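Protein HI_1472 (Haemophilus influenzae, PDB 3PSH) binds molybdate and tungstate, but neither sulfate nor phosphate, in the periplasm and serves the MolBCA transporter as its solute-binding subunit for low-affinity molybdate import. Local coordinates at residues A[116-121]-A[128-133]; A[204-207]-A[212-215]; A[166-171]-A[284-289]; A[199-204]-A[288-293]. All blocks are in the same frame, centred on the assembly; numbering follows the deposited sequence.

In contacts 1, 3 and 4 side-chain hydrogen bonds join the segments; contact 2 is held by the packing of a methionine sulfur. They lie at differing distances from the molybdate site. Contact 4 touches both 2 and 3: its centre is about 8 Å from that of contact 2, with which it shares helix 201-208, and about 9 Å from that of contact 3, with which it shares helix 283-297. Contacts 3 and 4 are also joined by the salt bridge from Arg168 to Glu290. Contact 1 stands apart, yet its Asp133 packs on Leu204. The bound molybdate is about 7 Å from the side chain of Tyr201 in contact 4 and about 12 Å from that of Leu129 in contact 1.

Contact 1 (A[116-121]-A[128-133]); sequences TGEVGE and TLTDED
Glu118 holds Thr130 by both oxygens of its carboxylate. The hydroxyl OG1 of Thr130 donates to Glu118 OE2 over 2.6 Å, on the syn lone pair, while Thr130 N reaches Glu118 OE1 from above the carboxylate plane at 3.2 Å. Both donors can serve one acid because Thr130 OG1 stands between its own backbone N and carbonyl carbon (chi1 62°), which keeps hydroxyl and amide close together. The two side chains meet at roughly a right angle, and Thr130 CG2 rests against Glu118 OE2. A water extends the grip, donating to Glu118 OE1 and accepting from Asp131 N.

A second acid works further along the loop. Thr128 N points almost straight at Glu121 OE1, 2.8 Å away with an N-H...O angle of 166°, arriving on the anti side and tilted out of the carboxylate plane. Another water joins Glu121 OE1 to Thr128 OG1, and the other oxygen, OE2, forms a salt bridge with Lys124, so both ends of this carboxylate are engaged.

Packing beyond these bonds is slight. Leu129 CD2 lies 4.2 Å from Gly117 CA, and Glu118 OE1 passes 3.4 Å from Leu129 CA.

The contact lies at the surface, folding the loop that follows strand 109-112 back on the approach to helix 132-151. Asp131 is the N-cap of that helix, its OD1 accepting from Lys134 N, and the first turn, through Glu132 and Asp133, packs against Leu204 of helix 201-208.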
# COMPACT_ATOMS: atom_id res chain seq x y z
N THR A 116 -9.21 0.78 10.02
CA THR A 116 -10.31 0.57 11.00
C THR A 116 -11.57 1.01 10.25
O THR A 116 -12.02 0.35 9.30
CB THR A 116 -10.00 1.26 12.37
OG1 THR A 116 -9.72 2.64 12.14
CG2 THR A 116 -8.83 0.64 13.08
N GLY A 117 -12.16 2.10 10.64
CA GLY A 117 -13.35 2.58 9.98
C GLY A 117 -14.59 1.81 10.38
O GLY A 117 -14.56 0.92 11.25
N GLU A 118 -15.67 2.17 9.70
CA GLU A 118 -17.00 1.56 9.88
C GLU A 118 -16.89 -0.01 9.78
O GLU A 118 -16.39 -0.58 8.78
CB GLU A 118 -17.90 2.12 8.73
CG GLU A 118 -18.53 3.56 8.87
CD GLU A 118 -17.56 4.73 8.88
OE1 GLU A 118 -16.48 4.67 8.24
OE2 GLU A 118 -17.93 5.75 9.53
N VAL A 119 -17.36 -0.70 10.82
CA VAL A 119 -17.50 -2.17 10.79
C VAL A 119 -18.17 -2.82 9.61
O VAL A 119 -17.70 -3.87 9.14
CB VAL A 119 -18.21 -2.70 12.04
CG1 VAL A 119 -17.25 -3.36 12.99
CG2 VAL A 119 -19.12 -1.59 12.72
N GLY A 120 -19.30 -2.25 9.12
CA GLY A 120 -19.97 -2.84 7.96
C GLY A 120 -19.19 -2.83 6.66
O GLY A 120 -19.48 -3.59 5.75
N GLU A 121 -18.15 -1.97 6.61
CA GLU A 121 -17.29 -1.72 5.43
C GLU A 121 -16.00 -2.51 5.44
O GLU A 121 -15.29 -2.51 4.44
CB GLU A 121 -16.97 -0.20 5.36
CG GLU A 121 -18.28 0.57 5.19
CD GLU A 121 -18.87 0.32 3.80
OE1 GLU A 121 -18.24 0.66 2.77
OE2 GLU A 121 -20.01 -0.25 3.69
N THR A 128 -16.80 2.95 1.96
CA THR A 128 -17.26 4.33 2.21
C THR A 128 -16.91 4.60 3.70
O THR A 128 -17.38 3.91 4.64
CB THR A 128 -18.82 4.40 2.03
OG1 THR A 128 -19.13 4.03 0.70
CG2 THR A 128 -19.35 5.77 2.37
N LEU A 129 -16.10 5.63 3.91
CA LEU A 129 -15.51 5.91 5.19
C LEU A 129 -15.77 7.36 5.57
O LEU A 129 -15.53 8.28 4.78
CB LEU A 129 -14.01 5.70 5.17
CG LEU A 129 -13.58 4.30 4.77
CD1 LEU A 129 -12.06 4.41 4.47
CD2 LEU A 129 -13.86 3.25 5.85
N THR A 130 -16.29 7.55 6.77
CA THR A 130 -16.63 8.88 7.19
C THR A 130 -15.39 9.66 7.70
O THR A 130 -15.44 10.91 7.76
CB THR A 130 -17.74 8.92 8.28
OG1 THR A 130 -17.26 8.25 9.43
CG2 THR A 130 -19.06 8.32 7.78
N ASP A 131 -14.25 8.94 8.00
CA ASP A 131 -13.04 9.57 8.41
C ASP A 131 -11.89 8.71 7.95
O ASP A 131 -11.21 8.04 8.80
CB ASP A 131 -12.97 9.62 9.92
CG ASP A 131 -11.79 10.54 10.50
OD1 ASP A 131 -10.84 10.89 9.72
OD2 ASP A 131 -11.80 10.99 11.64
N GLU A 132 -11.64 8.76 6.64
CA GLU A 132 -10.61 7.89 6.01
C GLU A 132 -9.19 8.14 6.53
O GLU A 132 -8.40 7.20 6.76
CB GLU A 132 -10.78 7.95 4.49
CG GLU A 132 -10.37 9.38 3.91
CD GLU A 132 -10.17 9.41 2.40
OE1 GLU A 132 -10.55 8.47 1.70
OE2 GLU A 132 -9.52 10.46 1.99
N ASP A 133 -8.91 9.41 6.88
CA ASP A 133 -7.63 9.68 7.46
C ASP A 133 -7.37 8.90 8.81
O ASP A 133 -6.32 8.23 8.97
CB ASP A 133 -7.41 11.24 7.57
CG ASP A 133 -5.94 11.62 7.89
OD1 ASP A 133 -4.94 11.05 7.28
OD2 ASP A 133 -5.72 12.52 8.70
O HOH W 1 -14.01 5.98 8.63
O HOH W 2 -19.82 1.21 0.41

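Contact 2 (A[204-207]-A[212-215]); sequences LMME and YNVA
The carboxamide of Asn213 has the sulfur of Met206 over one of its faces, displaced toward the CB end, with Met206 SD 4.1 Å from Asn213 CG. On the other face the backbone closes in: Ala215 N donates to Asn213 OD1 over 3.1 Å, coming from well above the carbonyl plane. At the far end of the amide, ND2 is bonded to the carbonyl O of Tyr196, a molybdate-binding residue, so both polar atoms of this buried group are occupied and its rotation is fixed.

A second flat group lies beneath the same sulfur. Met206 SD sits over a face of the peptide that links Tyr212 to Asn213, 4.0 Å from Tyr212 C, and settles 3.5 Å from Asn213 CB. It gets there because the methionine chain is fully extended beyond CG (chi2 -177°, chi3 -180°), carrying the thioether straight out from the helix to the strand. No hydrogen bond crosses between the segments. Tyr212 CB points away from the helix, and the side chain touches Arg183 and Ala217.

The bond from Ala215 N, two residues on, closes an Asx turn headed by Asn213. Helix 201-208 lies in the connection between the parallel neighbouring strands 184-188 and 211-213, with Met206 also touching Thr186; this is a helix packed on its sheet by the connection of a beta-alpha-beta unit, here at the edge strand of the C-terminal lobe.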
# COMPACT_ATOMS: atom_id res chain seq x y z
N LEU A 204 -5.19 10.37 0.37
CA LEU A 204 -4.62 10.80 1.66
C LEU A 204 -3.18 11.18 1.45
O LEU A 204 -2.68 12.19 1.98
CB LEU A 204 -4.71 9.73 2.76
CG LEU A 204 -6.20 9.67 3.30
CD1 LEU A 204 -6.38 8.38 4.00
CD2 LEU A 204 -6.36 10.79 4.30
N MET A 205 -2.47 10.39 0.65
CA MET A 205 -1.04 10.75 0.39
C MET A 205 -0.96 12.10 -0.31
O MET A 205 -0.17 12.93 0.11
CB MET A 205 -0.32 9.72 -0.48
CG MET A 205 1.18 10.07 -0.75
SD MET A 205 1.85 8.67 -1.82
CE MET A 205 1.15 9.07 -3.40
N MET A 206 -1.89 12.30 -1.23
CA MET A 206 -1.96 13.58 -1.96
C MET A 206 -2.33 14.69 -0.95
O MET A 206 -1.59 15.72 -0.84
CB MET A 206 -2.99 13.47 -3.04
CG MET A 206 -2.48 12.50 -4.12
SD MET A 206 -3.68 12.46 -5.43
CE MET A 206 -3.01 11.27 -6.67
N GLU A 207 -3.28 14.46 -0.06
CA GLU A 207 -3.67 15.58 0.87
C GLU A 207 -2.54 16.00 1.79
O GLU A 207 -2.30 17.21 2.05
CB GLU A 207 -4.84 15.12 1.74
CG GLU A 207 -6.12 15.12 0.95
CD GLU A 207 -7.30 14.46 1.76
OE1 GLU A 207 -7.06 14.18 2.97
OE2 GLU A 207 -8.38 14.35 1.19
N TYR A 212 -4.40 17.20 -4.11
CA TYR A 212 -5.77 16.70 -4.08
C TYR A 212 -5.99 15.75 -5.21
O TYR A 212 -5.57 16.03 -6.32
CB TYR A 212 -6.74 17.87 -4.26
CG TYR A 212 -8.12 17.35 -4.41
CD1 TYR A 212 -8.67 16.51 -3.35
CD2 TYR A 212 -8.86 17.56 -5.61
CE1 TYR A 212 -9.97 15.92 -3.45
CE2 TYR A 212 -10.16 16.90 -5.77
CZ TYR A 212 -10.67 16.09 -4.66
OH TYR A 212 -11.92 15.53 -4.85
N ASN A 213 -6.65 14.62 -4.96
CA ASN A 213 -6.91 13.58 -5.94
C ASN A 213 -8.12 13.99 -6.77
O ASN A 213 -9.26 13.86 -6.26
CB ASN A 213 -7.14 12.19 -5.22
CG ASN A 213 -7.49 11.11 -6.19
OD1 ASN A 213 -7.56 11.33 -7.39
ND2 ASN A 213 -7.62 9.86 -5.69
N VAL A 214 -7.94 14.42 -8.05
CA VAL A 214 -9.10 14.93 -8.83
C VAL A 214 -10.26 13.92 -8.98
O VAL A 214 -11.42 14.35 -9.10
CB VAL A 214 -8.65 15.43 -10.22
CG1 VAL A 214 -7.53 16.41 -10.01
CG2 VAL A 214 -8.10 14.29 -11.07
N ALA A 215 -9.95 12.62 -8.94
CA ALA A 215 -10.96 11.53 -9.18
C ALA A 215 -11.83 11.29 -7.93
O ALA A 215 -12.92 10.70 -8.06
CB ALA A 215 -10.28 10.27 -9.50

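Contact 3 (A[166-171]-A[284-289]); sequences ANRKLL and EALALG
Asn167 ND2 donates to Ala287 O over 2.7 Å, the only hydrogen bond between these segments. The acceptor lies close to the amide plane of the asparagine, and the N-H...O angle is 154°; seen from the carbonyl, the donor is tilted 28° from its plane. The helix geometry shows why this oxygen can accept a side chain. Around 285-289 the helix widens into a pi-type turn, with Glu284 O taking both Leu288 N and Gly289 N, and Val291 N, four residues on from Ala287, stays too far from Ala287 O for the usual helical bond. Asn167 supplies a donor in its place.

The other half of the contact is apolar against flat. Leu286 CD2 lies over one face of the Arg168 guanidinium, toward the rim, and approaches Arg168 NH2 to 3.5 Å. The arginine reaches it by bending at chi2 (-84°) before running out. Its polar edge is engaged elsewhere: NE and NH2 both face the Glu290 carboxylate, NE in a salt bridge with OE1, and NH1 bonds to Asn137 OD1, so the plane is held while the leucine covers it.

Here the start of helix 168-175 docks on helix 283-297, while Asn167 also touches Met310 of helix 307-319. The pi-type turn of helix 283-297 leaves Ala287 O to Asn167, and that bond joins the two helices.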
# COMPACT_ATOMS: atom_id res chain seq x y z
N ALA A 166 6.66 9.44 11.58
CA ALA A 166 7.66 10.32 12.12
C ALA A 166 7.69 11.67 11.38
O ALA A 166 8.24 12.64 11.92
CB ALA A 166 8.99 9.64 11.99
N ASN A 167 7.21 11.71 10.12
CA ASN A 167 7.32 12.95 9.30
C ASN A 167 6.01 13.68 9.15
O ASN A 167 5.94 14.66 8.41
CB ASN A 167 8.00 12.69 7.94
CG ASN A 167 9.41 12.18 8.13
OD1 ASN A 167 10.17 12.71 8.96
ND2 ASN A 167 9.78 11.16 7.40
N ARG A 168 4.96 13.15 9.72
CA ARG A 168 3.63 13.72 9.49
C ARG A 168 3.57 15.16 10.08
O ARG A 168 3.00 16.06 9.44
CB ARG A 168 2.58 12.83 10.21
CG ARG A 168 2.19 11.70 9.28
CD ARG A 168 1.10 12.19 8.32
NE ARG A 168 0.68 11.29 7.19
CZ ARG A 168 -0.35 10.42 7.31
NH1 ARG A 168 -0.99 10.30 8.49
NH2 ARG A 168 -0.77 9.75 6.28
N LYS A 169 4.22 15.36 11.22
CA LYS A 169 4.22 16.72 11.84
C LYS A 169 4.92 17.79 10.96
O LYS A 169 4.31 18.86 10.74
CB LYS A 169 4.69 16.73 13.29
CG LYS A 169 4.74 18.14 13.89
CD LYS A 169 5.64 18.18 15.18
CE LYS A 169 6.16 19.62 15.57
NZ LYS A 169 5.10 20.65 15.29
N LEU A 170 6.09 17.44 10.43
CA LEU A 170 6.78 18.28 9.48
C LEU A 170 5.85 18.72 8.35
O LEU A 170 5.71 19.93 8.01
CB LEU A 170 8.02 17.52 8.94
CG LEU A 170 8.71 18.21 7.75
CD1 LEU A 170 9.52 19.45 8.29
CD2 LEU A 170 9.68 17.24 7.10
N LEU A 171 5.18 17.75 7.70
CA LEU A 171 4.31 18.14 6.57
C LEU A 171 3.11 18.96 7.04
O LEU A 171 2.73 19.85 6.31
CB LEU A 171 3.80 16.90 5.83
CG LEU A 171 4.97 16.01 5.28
CD1 LEU A 171 4.36 14.88 4.50
CD2 LEU A 171 6.03 16.76 4.42
N GLU A 284 6.35 2.85 4.60
CA GLU A 284 7.32 3.69 3.83
C GLU A 284 6.68 4.75 3.00
O GLU A 284 7.34 5.76 2.68
CB GLU A 284 8.26 2.82 2.93
CG GLU A 284 7.58 2.09 1.75
CD GLU A 284 6.83 0.80 2.05
OE1 GLU A 284 6.52 0.53 3.24
OE2 GLU A 284 6.57 0.06 1.07
N ALA A 285 5.43 4.52 2.61
CA ALA A 285 4.67 5.53 1.79
C ALA A 285 4.40 6.73 2.64
O ALA A 285 4.57 7.83 2.13
CB ALA A 285 3.41 4.95 1.30
N LEU A 286 3.99 6.54 3.91
CA LEU A 286 3.86 7.73 4.86
C LEU A 286 5.19 8.39 5.09
O LEU A 286 5.40 9.60 4.79
CB LEU A 286 3.25 7.31 6.24
CG LEU A 286 1.72 7.11 6.03
CD1 LEU A 286 1.18 5.91 5.17
CD2 LEU A 286 1.06 7.06 7.45
N ALA A 287 6.16 7.59 5.57
CA ALA A 287 7.38 8.16 6.11
C ALA A 287 8.21 8.89 4.99
O ALA A 287 8.70 10.06 5.14
CB ALA A 287 8.15 7.08 6.77
N LEU A 288 8.38 8.20 3.88
CA LEU A 288 9.20 8.68 2.81
C LEU A 288 8.36 9.23 1.61
O LEU A 288 8.71 10.24 0.95
CB LEU A 288 10.14 7.50 2.35
CG LEU A 288 10.92 6.79 3.48
CD1 LEU A 288 11.73 5.60 2.86
CD2 LEU A 288 11.89 7.76 4.18
N GLY A 289 7.32 8.50 1.24
CA GLY A 289 6.59 8.84 0.07
C GLY A 289 5.96 10.24 0.18
O GLY A 289 5.99 10.97 -0.80

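Contact 4 (A[199-204]-A[288-293]); sequences GKYTGL and LGEVWL
Tyr201 OH donates to Glu290 OE2 over 2.5 Å, the one hydrogen bond across the contact, reaching the oxygen on its anti side and 24° out of the carboxylate plane. Ring and carboxylate are nearly coplanar, 18° apart, so the acid meets the phenol at the ring's edge rather than over a face. Each partner is aimed by its torsions: Tyr201 has CG anti to the backbone N (chi1 175°), which sends the ring across the gap between the helices, and Glu290 is stretched out beyond CG to meet it.

Charge pairing backs the acid, through the guanidinium of Arg168. Buried beside this cation, the carboxylate is likely to stay ionised.

In the two-lobed fold of the Fe/B12-type binding proteins, this contact joins the start of the segment leading into helix 201-208 to helix 283-297 within the C-terminal lobe. The side chain of Tyr201 is about 7 Å from the molybdate; its backbone is bonded to that of Gly279, a residue of the pocket, and Thr202 OG1 bonds to Ala277 O. Tyr201 is thus second-shell to the site.

Van der Waals contacts flank the bond. Glu290 CG rests 3.4 Å from Tyr201 OH, and Leu286 CD1 touches the same hydroxyl from the preceding turn of helix 283-297. Further along helix 201-208, Met205 packs its CG on the CG of Glu290, with His208 also against the glutamate.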
# COMPACT_ATOMS: atom_id res chain seq x y z
N GLY A 199 -12.15 6.73 -0.58
CA GLY A 199 -11.98 5.61 0.37
C GLY A 199 -10.65 4.92 0.24
O GLY A 199 -10.49 3.72 0.62
N LYS A 200 -9.65 5.64 -0.37
CA LYS A 200 -8.38 4.94 -0.57
C LYS A 200 -7.22 5.78 -0.02
O LYS A 200 -7.26 7.03 -0.12
CB LYS A 200 -8.19 4.75 -2.09
CG LYS A 200 -9.18 3.78 -2.73
CD LYS A 200 -8.85 2.30 -2.32
CE LYS A 200 -10.10 1.47 -2.31
NZ LYS A 200 -9.66 0.05 -1.83
N TYR A 201 -6.11 5.14 0.32
CA TYR A 201 -4.87 5.87 0.80
C TYR A 201 -4.27 6.90 -0.26
O TYR A 201 -3.73 7.97 0.09
CB TYR A 201 -3.76 4.89 1.27
CG TYR A 201 -2.50 5.65 1.64
CD1 TYR A 201 -2.51 6.56 2.71
CD2 TYR A 201 -1.37 5.54 0.79
CE1 TYR A 201 -1.39 7.36 2.95
CE2 TYR A 201 -0.25 6.28 0.99
CZ TYR A 201 -0.24 7.17 2.09
OH TYR A 201 0.82 8.00 2.34
N THR A 202 -4.44 6.54 -1.54
CA THR A 202 -3.99 7.41 -2.67
C THR A 202 -4.32 8.90 -2.37
O THR A 202 -3.41 9.77 -2.35
CB THR A 202 -4.64 6.95 -3.97
OG1 THR A 202 -4.46 5.51 -4.17
CG2 THR A 202 -4.02 7.73 -5.16
N GLY A 203 -5.61 9.19 -2.10
CA GLY A 203 -6.02 10.64 -1.97
C GLY A 203 -5.43 11.22 -0.67
O GLY A 203 -5.26 12.43 -0.54
N LEU A 204 -5.19 10.37 0.37
CA LEU A 204 -4.62 10.80 1.66
C LEU A 204 -3.18 11.18 1.45
O LEU A 204 -2.68 12.19 1.98
CB LEU A 204 -4.71 9.73 2.76
CG LEU A 204 -6.20 9.67 3.30
CD1 LEU A 204 -6.38 8.38 4.00
CD2 LEU A 204 -6.36 10.79 4.30
N LEU A 288 8.38 8.20 3.88
CA LEU A 288 9.20 8.68 2.81
C LEU A 288 8.36 9.23 1.61
O LEU A 288 8.71 10.24 0.95
CB LEU A 288 10.14 7.50 2.35
CG LEU A 288 10.92 6.79 3.48
CD1 LEU A 288 11.73 5.60 2.86
CD2 LEU A 288 11.89 7.76 4.18
N GLY A 289 7.32 8.50 1.24
CA GLY A 289 6.59 8.84 0.07
C GLY A 289 5.96 10.24 0.18
O GLY A 289 5.99 10.97 -0.80
N GLU A 290 5.26 10.53 1.28
CA GLU A 290 4.59 11.83 1.40
C GLU A 290 5.62 12.97 1.41
O GLU A 290 5.40 14.03 0.83
CB GLU A 290 3.78 11.90 2.68
CG GLU A 290 2.59 10.94 2.56
CD GLU A 290 1.69 10.93 3.82
OE1 GLU A 290 1.96 11.64 4.82
OE2 GLU A 290 0.72 10.06 3.83
N VAL A 291 6.80 12.69 1.95
CA VAL A 291 7.89 13.73 1.99
C VAL A 291 8.39 13.89 0.51
O VAL A 291 8.53 15.05 0.03
CB VAL A 291 9.05 13.38 2.96
CG1 VAL A 291 10.15 14.46 2.89
CG2 VAL A 291 8.51 13.22 4.43
N TRP A 292 8.64 12.78 -0.23
CA TRP A 292 8.95 12.96 -1.66
C TRP A 292 7.96 13.81 -2.43
O TRP A 292 8.38 14.75 -3.20
CB TRP A 292 9.11 11.59 -2.33
CG TRP A 292 9.48 11.74 -3.82
CD1 TRP A 292 10.74 11.77 -4.32
CD2 TRP A 292 8.59 11.73 -4.93
NE1 TRP A 292 10.71 11.88 -5.69
CE2 TRP A 292 9.39 11.86 -6.11
CE3 TRP A 292 7.16 11.71 -5.05
CZ2 TRP A 292 8.79 11.95 -7.40
CZ3 TRP A 292 6.56 11.84 -6.36
CH2 TRP A 292 7.40 11.93 -7.51
N LEU A 293 6.64 13.52 -2.25
CA LEU A 293 5.68 14.22 -3.08
C LEU A 293 5.65 15.72 -2.61
O LEU A 293 5.50 16.65 -3.44
CB LEU A 293 4.27 13.57 -2.95
CG LEU A 293 3.16 14.20 -3.77
CD1 LEU A 293 3.49 14.18 -5.28
CD2 LEU A 293 1.88 13.38 -3.48